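Side-chain contacts in circadian clock oscillator protein KaiA (Nostoc sp., PDB 1R5Q), which probably stimulates autophosphorylation of the clock protein KaiC, which its C-terminal domain binds, and so helps drive the cyanobacterial circadian oscillator: residues D62-Q67 against M79-T84; S16-I21 against I86-H91. All coordinates share one frame; numbering follows the deposited sequence.

Interaction 1. Residues D62-Q67 against M79-T84; sequences DEFSKQ and MDYRLT
F64 meets Y81 ring to ring, and this pair makes up the whole contact. The CB of F64 leaves its helix toward 79-84 without touching it. CG lies anti to the carbonyl carbon (chi1 -70°), and the ring is carried toward Y81. CD1 makes the closest approach, 4.1 Å from CE1 of Y81. F64 CE1, next round the rim, is 4.4 Å from Y81 CE1, and F64 CZ, at the tip, 5.7 Å. The side chain also touches L23 and L78. The rings form an offset edge-to-face pair, with the edge of F64 toward the face of Y81. Their centroids are 6.0 Å apart and their planes meet at 65°.

The KaiA C-terminal domain is a four-helix bundle. Here the end of helix 50-67 meets the residues that lead into helix 82-100, and L22 of helix 8-24 touches both side chains. Only about 65 Å² is buried between the segments, with no hydrogen bond across them. Y81 also rests on H57 and I61, and T84 OG1 lies at its ring edge, in the ring plane, 3.7 Å from Y81 CD2.

Behind F64, S65 OG donates to D62 O over 2.9 Å. It shares that oxygen with K66 N, and both donors come from the same face of the carbonyl plane. M79 CG lies above one face of the R82 guanidinium, off toward its rim; R82 NE forms a salt bridge with D75.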
loop_
_atom_site.group_PDB
_atom_site.type_symbol
_atom_site.label_atom_id
_atom_site.label_comp_id
_atom_site.label_asym_id
_atom_site.label_seq_id
_atom_site.Cartn_x
_atom_site.Cartn_y
_atom_site.Cartn_z
ATOM N N ASP A 62 -2.078 0.019 -12.704
ATOM C CA ASP A 62 -1.749 -0.185 -14.120
ATOM C C ASP A 62 -1.698 -1.667 -14.461
ATOM O O ASP A 62 -2.229 -2.086 -15.497
ATOM C CB ASP A 62 -0.415 0.469 -14.489
ATOM C CG ASP A 62 -0.544 1.963 -14.742
ATOM O OD1 ASP A 62 -1.688 2.440 -14.905
ATOM O OD2 ASP A 62 0.501 2.662 -14.785
ATOM N N GLU A 63 -1.046 -2.443 -13.591
ATOM C CA GLU A 63 -0.938 -3.889 -13.756
ATOM C C GLU A 63 -2.334 -4.504 -13.798
ATOM O O GLU A 63 -2.638 -5.295 -14.691
ATOM C CB GLU A 63 -0.132 -4.504 -12.604
ATOM C CG GLU A 63 1.371 -4.337 -12.766
ATOM C CD GLU A 63 2.175 -4.704 -11.521
ATOM O OE1 GLU A 63 1.787 -5.653 -10.791
ATOM O OE2 GLU A 63 3.213 -4.035 -11.293
ATOM N N PHE A 64 -3.177 -4.133 -12.831
ATOM C CA PHE A 64 -4.546 -4.639 -12.768
ATOM C C PHE A 64 -5.353 -4.349 -14.037
ATOM O O PHE A 64 -6.046 -5.245 -14.561
ATOM C CB PHE A 64 -5.304 -4.021 -11.599
ATOM C CG PHE A 64 -4.846 -4.480 -10.249
ATOM C CD1 PHE A 64 -5.480 -3.997 -9.103
ATOM C CD2 PHE A 64 -3.790 -5.383 -10.108
ATOM C CE1 PHE A 64 -5.067 -4.409 -7.829
ATOM C CE2 PHE A 64 -3.366 -5.807 -8.836
ATOM C CZ PHE A 64 -4.009 -5.315 -7.694
ATOM N N SER A 65 -5.277 -3.103 -14.514
ATOM C CA SER A 65 -6.033 -2.692 -15.695
ATOM C C SER A 65 -5.615 -3.519 -16.900
ATOM O O SER A 65 -6.432 -3.821 -17.772
ATOM C CB SER A 65 -5.855 -1.186 -15.966
ATOM O OG SER A 65 -4.613 -0.892 -16.575
ATOM N N LYS A 66 -4.344 -3.910 -16.932
ATOM C CA LYS A 66 -3.836 -4.738 -18.018
ATOM C C LYS A 66 -4.371 -6.172 -17.862
ATOM O O LYS A 66 -4.902 -6.745 -18.817
ATOM C CB LYS A 66 -2.301 -4.748 -18.010
ATOM C CG LYS A 66 -1.642 -3.631 -18.819
ATOM C CD LYS A 66 -2.113 -2.249 -18.400
ATOM C CE LYS A 66 -1.476 -1.149 -19.260
ATOM N NZ LYS A 66 0.014 -1.107 -19.136
ATOM N N GLN A 67 -4.234 -6.746 -16.669
ATOM C CA GLN A 67 -4.726 -8.106 -16.427
ATOM C C GLN A 67 -6.230 -8.248 -16.696
ATOM O O GLN A 67 -6.700 -9.307 -17.114
ATOM C CB GLN A 67 -4.436 -8.540 -14.986
ATOM C CG GLN A 67 -2.972 -8.791 -14.686
ATOM C CD GLN A 67 -2.742 -9.266 -13.257
ATOM O OE1 GLN A 67 -3.190 -8.631 -12.300
ATOM N NE2 GLN A 67 -2.034 -10.379 -13.106
ATOM N N MET A 79 -10.950 3.567 -10.086
ATOM C CA MET A 79 -11.022 4.661 -9.125
ATOM C C MET A 79 -11.540 4.270 -7.748
ATOM O O MET A 79 -11.277 4.972 -6.761
ATOM C CB MET A 79 -11.847 5.813 -9.700
ATOM C CG MET A 79 -11.257 6.371 -10.984
ATOM S SD MET A 79 -12.007 7.901 -11.582
ATOM C CE MET A 79 -13.538 7.285 -12.289
ATOM N N ASP A 80 -12.256 3.150 -7.657
ATOM C CA ASP A 80 -12.755 2.715 -6.354
ATOM C C ASP A 80 -11.590 2.349 -5.429
ATOM O O ASP A 80 -11.721 2.408 -4.218
ATOM C CB ASP A 80 -13.714 1.516 -6.479
ATOM C CG ASP A 80 -15.074 1.904 -7.048
ATOM O OD1 ASP A 80 -15.525 3.052 -6.808
ATOM O OD2 ASP A 80 -15.697 1.046 -7.727
ATOM N N TYR A 81 -10.452 1.958 -5.996
ATOM C CA TYR A 81 -9.303 1.624 -5.161
ATOM C C TYR A 81 -8.726 2.875 -4.464
ATOM O O TYR A 81 -7.820 2.757 -3.644
ATOM C CB TYR A 81 -8.227 0.881 -5.982
ATOM C CG TYR A 81 -8.557 -0.591 -6.189
ATOM C CD1 TYR A 81 -8.631 -1.150 -7.480
ATOM C CD2 TYR A 81 -8.839 -1.413 -5.097
ATOM C CE1 TYR A 81 -8.983 -2.505 -7.664
ATOM C CE2 TYR A 81 -9.193 -2.761 -5.266
ATOM C CZ TYR A 81 -9.262 -3.300 -6.546
ATOM O OH TYR A 81 -9.583 -4.640 -6.687
ATOM N N ARG A 82 -9.247 4.064 -4.774
ATOM C CA ARG A 82 -8.786 5.269 -4.083
ATOM C C ARG A 82 -9.217 5.184 -2.614
ATOM O O ARG A 82 -8.631 5.836 -1.738
ATOM C CB ARG A 82 -9.361 6.522 -4.725
ATOM C CG ARG A 82 -8.790 6.776 -6.109
ATOM C CD ARG A 82 -9.388 8.010 -6.721
ATOM N NE ARG A 82 -8.965 8.196 -8.106
ATOM C CZ ARG A 82 -9.531 9.065 -8.939
ATOM N NH1 ARG A 82 -10.542 9.820 -8.525
ATOM N NH2 ARG A 82 -9.076 9.188 -10.179
ATOM N N LEU A 83 -10.236 4.365 -2.346
ATOM C CA LEU A 83 -10.718 4.167 -0.978
ATOM C C LEU A 83 -9.615 3.466 -0.178
ATOM O O LEU A 83 -9.353 3.782 0.992
ATOM C CB LEU A 83 -11.982 3.291 -0.976
ATOM C CG LEU A 83 -13.229 3.972 -1.560
ATOM C CD1 LEU A 83 -14.389 2.974 -1.683
ATOM C CD2 LEU A 83 -13.624 5.127 -0.656
ATOM N N THR A 84 -9.004 2.484 -0.825
ATOM C CA THR A 84 -7.913 1.730 -0.244
ATOM C C THR A 84 -6.753 2.674 0.095
ATOM O O THR A 84 -6.179 2.606 1.183
ATOM C CB THR A 84 -7.371 0.682 -1.232
ATOM O OG1 THR A 84 -8.440 -0.197 -1.642
ATOM C CG2 THR A 84 -6.246 -0.119 -0.558
#

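Interaction 2. Residues S16-I21 against I86-H91; sequences SDYRQI and IDILAH
Y18 and I88 are brought together by torsions of different kinds. The tyrosine CG stands anti to the backbone N (chi1 -167°), which sends the ring out from its helix and brings its CE1 edge to I88. In I88, CG1 lies beside the backbone N, and a chi2 of -67° bends CD1 round. The ring then meets this bent branch at its edge. Y18 CE1 is 3.6 Å from I88 CG1, which sits near the ring plane, and 4.2 Å from I88 CD1. The side chains pass each other at a slant.

I21, one turn further along the same helix, points at 86-91 and brings its CD1 to 4.4 Å from the CD1 of I88. I88 is thus touched by both residues, and it has the largest share of the 116 Å² buried here. This is the interior of the four-helix bundle, where helix 8-24 packs on helix 82-100. Helix 33-45 adds F39, which touches Y18 and I21, and helix 50-67 adds L60 beside Y18. The buried Y18 OH is hydrogen-bonded to H57 ND1, so the tyrosine's polar end is satisfied by a histidine of helix 50-67.

Within 86-91, the imidazole of H91 turns back on its own helix. ND1 donates to D87 O over 2.7 Å at 153°, with the oxygen near the ring plane. H91 N reaches the same oxygen from the opposite face of the carbonyl plane.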
loop_
_atom_site.group_PDB
_atom_site.type_symbol
_atom_site.label_atom_id
_atom_site.label_comp_id
_atom_site.label_asym_id
_atom_site.label_seq_id
_atom_site.Cartn_x
_atom_site.Cartn_y
_atom_site.Cartn_z
ATOM N N SER A 16 4.371 -6.049 -3.334
ATOM C CA SER A 16 3.696 -7.334 -3.310
ATOM C C SER A 16 2.630 -7.345 -2.216
ATOM O O SER A 16 1.509 -7.795 -2.446
ATOM C CB SER A 16 4.703 -8.473 -3.075
ATOM O OG SER A 16 4.034 -9.640 -2.622
ATOM N N ASP A 17 2.981 -6.845 -1.034
ATOM C CA ASP A 17 2.049 -6.814 0.096
ATOM C C ASP A 17 0.825 -5.932 -0.182
ATOM O O ASP A 17 -0.309 -6.295 0.177
ATOM C CB ASP A 17 2.765 -6.301 1.349
ATOM C CG ASP A 17 3.868 -7.258 1.846
ATOM O OD1 ASP A 17 4.682 -6.823 2.678
ATOM O OD2 ASP A 17 3.917 -8.436 1.423
ATOM N N TYR A 18 1.071 -4.783 -0.811
ATOM C CA TYR A 18 0.029 -3.816 -1.132
ATOM C C TYR A 18 -0.901 -4.409 -2.181
ATOM O O TYR A 18 -2.103 -4.163 -2.150
ATOM C CB TYR A 18 0.636 -2.510 -1.668
ATOM C CG TYR A 18 -0.350 -1.350 -1.727
ATOM C CD1 TYR A 18 -0.760 -0.702 -0.562
ATOM C CD2 TYR A 18 -0.914 -0.938 -2.942
ATOM C CE1 TYR A 18 -1.718 0.337 -0.600
ATOM C CE2 TYR A 18 -1.868 0.084 -2.991
ATOM C CZ TYR A 18 -2.260 0.720 -1.808
ATOM O OH TYR A 18 -3.173 1.740 -1.841
ATOM N N ARG A 19 -0.339 -5.183 -3.110
ATOM C CA ARG A 19 -1.150 -5.823 -4.152
ATOM C C ARG A 19 -2.196 -6.708 -3.461
ATOM O O ARG A 19 -3.381 -6.659 -3.784
ATOM C CB ARG A 19 -0.277 -6.685 -5.080
ATOM C CG ARG A 19 -1.098 -7.499 -6.088
ATOM C CD ARG A 19 -0.245 -8.463 -6.908
ATOM N NE ARG A 19 0.644 -7.767 -7.832
ATOM C CZ ARG A 19 1.966 -7.726 -7.690
ATOM N NH1 ARG A 19 2.541 -8.348 -6.659
ATOM N NH2 ARG A 19 2.713 -7.063 -8.573
ATOM N N GLN A 20 -1.748 -7.519 -2.509
ATOM C CA GLN A 20 -2.658 -8.390 -1.772
ATOM C C GLN A 20 -3.715 -7.593 -0.973
ATOM O O GLN A 20 -4.841 -8.066 -0.792
ATOM C CB GLN A 20 -1.864 -9.326 -0.848
ATOM C CG GLN A 20 -1.064 -10.436 -1.590
ATOM C CD GLN A 20 -1.894 -11.178 -2.659
ATOM O OE1 GLN A 20 -3.024 -11.618 -2.402
ATOM N NE2 GLN A 20 -1.327 -11.318 -3.867
ATOM N N ILE A 21 -3.371 -6.389 -0.501
ATOM C CA ILE A 21 -4.347 -5.568 0.233
ATOM C C ILE A 21 -5.407 -5.087 -0.764
ATOM O O ILE A 21 -6.616 -5.152 -0.498
ATOM C CB ILE A 21 -3.672 -4.325 0.915
ATOM C CG1 ILE A 21 -2.816 -4.788 2.098
ATOM C CG2 ILE A 21 -4.759 -3.302 1.385
ATOM C CD1 ILE A 21 -1.807 -3.744 2.600
ATOM N N ILE A 86 -6.837 5.909 0.584
ATOM C CA ILE A 86 -7.233 6.783 1.674
ATOM C C ILE A 86 -7.053 6.069 3.010
ATOM O O ILE A 86 -6.498 6.632 3.963
ATOM C CB ILE A 86 -8.717 7.223 1.542
ATOM C CG1 ILE A 86 -8.843 8.258 0.407
ATOM C CG2 ILE A 86 -9.209 7.818 2.888
ATOM C CD1 ILE A 86 -10.277 8.456 -0.094
ATOM N N ASP A 87 -7.520 4.827 3.062
ATOM C CA ASP A 87 -7.473 4.000 4.265
ATOM C C ASP A 87 -6.023 3.778 4.727
ATOM O O ASP A 87 -5.717 3.837 5.919
ATOM C CB ASP A 87 -8.158 2.668 3.954
ATOM C CG ASP A 87 -8.524 1.860 5.200
ATOM O OD1 ASP A 87 -9.221 0.841 5.036
ATOM O OD2 ASP A 87 -8.125 2.219 6.328
ATOM N N ILE A 88 -5.137 3.544 3.765
ATOM C CA ILE A 88 -3.722 3.303 4.036
ATOM C C ILE A 88 -3.059 4.571 4.565
ATOM O O ILE A 88 -2.360 4.546 5.588
ATOM C CB ILE A 88 -3.007 2.845 2.726
ATOM C CG1 ILE A 88 -3.388 1.390 2.414
ATOM C CG2 ILE A 88 -1.484 3.054 2.832
ATOM C CD1 ILE A 88 -2.848 0.407 3.412
ATOM N N LEU A 89 -3.290 5.686 3.877
ATOM C CA LEU A 89 -2.704 6.952 4.302
ATOM C C LEU A 89 -3.222 7.421 5.661
ATOM O O LEU A 89 -2.469 8.005 6.432
ATOM C CB LEU A 89 -2.919 8.037 3.245
ATOM C CG LEU A 89 -2.203 7.800 1.903
ATOM C CD1 LEU A 89 -2.513 8.932 0.925
ATOM C CD2 LEU A 89 -0.695 7.698 2.143
ATOM N N ALA A 90 -4.497 7.179 5.943
ATOM C CA ALA A 90 -5.090 7.556 7.226
ATOM C C ALA A 90 -4.412 6.743 8.341
ATOM O O ALA A 90 -4.120 7.273 9.419
ATOM C CB ALA A 90 -6.600 7.266 7.226
ATOM N N HIS A 91 -4.205 5.446 8.093
ATOM C CA HIS A 91 -3.547 4.575 9.074
ATOM C C HIS A 91 -2.092 4.979 9.268
ATOM O O HIS A 91 -1.571 4.939 10.374
ATOM C CB HIS A 91 -3.592 3.106 8.639
ATOM C CG HIS A 91 -4.869 2.417 8.999
ATOM N ND1 HIS A 91 -6.051 2.648 8.330
ATOM C CD2 HIS A 91 -5.162 1.551 9.997
ATOM C CE1 HIS A 91 -7.018 1.956 8.902
ATOM N NE2 HIS A 91 -6.507 1.282 9.917
#

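Interactions 1 and 2 have centres about 12 Å apart and share helix 82-100. The sequence of interaction 1 lies within the span bridged by interaction 2. A salt bridge joins them, E63 OE1 to R19 NH2 at 2.8 Å. Beside it, F64 CE2 packs on R19 CG at 3.9 Å. T84 is the second junction: its CG2 lies 3.8 Å from Y18 OH and 4.0 Å from I21 CG2. H57 serves both, as it touches Y81 and bonds to Y18. Interaction 2 is near the chain centre, and interaction 1 is a partly buried contact further out. Both lie in the C-terminal domain, which mediates binding to KaiC and homodimerization.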